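Side-chain contact in uncharacterized protein (Bordetella bronchiseptica RB50, PDB 3BE3), which is of unknown function but belongs to the DUF1653 family, grouped with the SH3-like beta folds, and assembles as two copies: residues B[27-30]-B[35-38]. Sequence-based numbering, arbitrary orientation.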
# COMPACT_ATOMS: atom_id res chain seq x y z
N ALA B 27 -4.78 -3.52 -2.28
CA ALA B 27 -4.03 -2.92 -3.37
C ALA B 27 -3.37 -4.00 -4.21
O ALA B 27 -3.15 -5.12 -3.76
CB ALA B 27 -2.97 -1.97 -2.82
N ARG B 28 -3.07 -3.65 -5.45
CA ARG B 28 -2.42 -4.56 -6.39
C ARG B 28 -0.95 -4.15 -6.50
O ARG B 28 -0.65 -3.03 -6.90
CB ARG B 28 -3.09 -4.47 -7.76
CG ARG B 28 -2.52 -5.38 -8.84
CD ARG B 28 -3.08 -6.79 -8.74
NE ARG B 28 -4.53 -6.82 -8.93
CZ ARG B 28 -5.27 -7.92 -8.97
NH1 ARG B 28 -4.69 -9.11 -8.84
NH2 ARG B 28 -6.58 -7.84 -9.14
N ALA B 29 -0.04 -5.04 -6.14
CA ALA B 29 1.38 -4.75 -6.25
C ALA B 29 1.65 -4.73 -7.76
O ALA B 29 1.40 -5.72 -8.45
CB ALA B 29 2.21 -5.84 -5.59
N ASP B 30 2.14 -3.60 -8.27
CA ASP B 30 2.37 -3.47 -9.71
C ASP B 30 3.32 -4.47 -10.37
O ASP B 30 3.04 -4.95 -11.47
CB ASP B 30 2.86 -2.05 -10.03
CG ASP B 30 2.97 -1.81 -11.52
OD1 ASP B 30 1.94 -1.55 -12.17
OD2 ASP B 30 4.10 -1.89 -12.05
N VAL B 35 -2.23 -9.42 -4.76
CA VAL B 35 -3.16 -8.66 -3.95
C VAL B 35 -2.57 -8.47 -2.54
O VAL B 35 -2.23 -9.46 -1.88
CB VAL B 35 -4.51 -9.40 -3.89
CG1 VAL B 35 -5.47 -8.69 -2.96
CG2 VAL B 35 -5.11 -9.44 -5.29
N VAL B 36 -2.43 -7.23 -2.11
CA VAL B 36 -1.84 -6.95 -0.80
C VAL B 36 -2.71 -6.05 0.10
O VAL B 36 -3.56 -5.31 -0.39
CB VAL B 36 -0.46 -6.26 -0.95
CG1 VAL B 36 0.47 -7.11 -1.81
CG2 VAL B 36 -0.64 -4.88 -1.59
N VAL B 37 -2.47 -6.11 1.40
CA VAL B 37 -3.18 -5.26 2.36
C VAL B 37 -2.26 -4.08 2.67
O VAL B 37 -1.07 -4.27 2.92
CB VAL B 37 -3.50 -6.01 3.70
CG1 VAL B 37 -4.12 -5.05 4.72
CG2 VAL B 37 -4.42 -7.19 3.44
N VAL B 38 -2.81 -2.87 2.63
CA VAL B 38 -2.07 -1.65 2.93
C VAL B 38 -2.50 -1.28 4.35
O VAL B 38 -3.69 -1.09 4.60
CB VAL B 38 -2.46 -0.49 1.97
CG1 VAL B 38 -1.73 0.79 2.37
CG2 VAL B 38 -2.10 -0.88 0.55
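Ala-27 and Val-36 face each other as an antiparallel hydrogen-bonded pair, and the compact part of this contact is built round them. Val-36 N reaches Ala-27 O at 2.8 Å in a nearly straight bond, 176° at the hydrogen; the return bond, Ala-27 N to Val-36 O at 2.9 Å, is more bent, at 150°. Ala-27 O also receives a CA-H...O contact from Val-35 CA. On the buried face, Ala-27 CB lies 3.6 Å from Val-38 CG2 and 3.9 Å from Val-36 CG2; Val-38 also packs on Val-38 of the second subunit. A chi1 of -56° sets Val-36 CG2 between backbone N and carbonyl carbon, 3.3 Å from Ala-27 O. The two strands, 20-29 and 35-41, form a beta hairpin in the antiparallel sheet, and here the short runs 27-29 and 35-38 are well off antiparallel. Beyond Ala-27 the fit slackens: Ala-29 CB is 4.4 Å from Val-36 CG1, and Arg-28 and Ala-29 also pair with a parallel strand of the second subunit, carrying the sheet across the interface. The partly exposed opposite face holds the non-hydrogen-bonded pair Arg-28 and Val-35. Bent at chi2 and chi3, the arginine swings its guanidinium back so that Val-35 CG2 sits over one face, off-centre, 3.6 Å from Arg-28 NH1, which is also hydrogen-bonded to Asp-33 O in the hairpin turn.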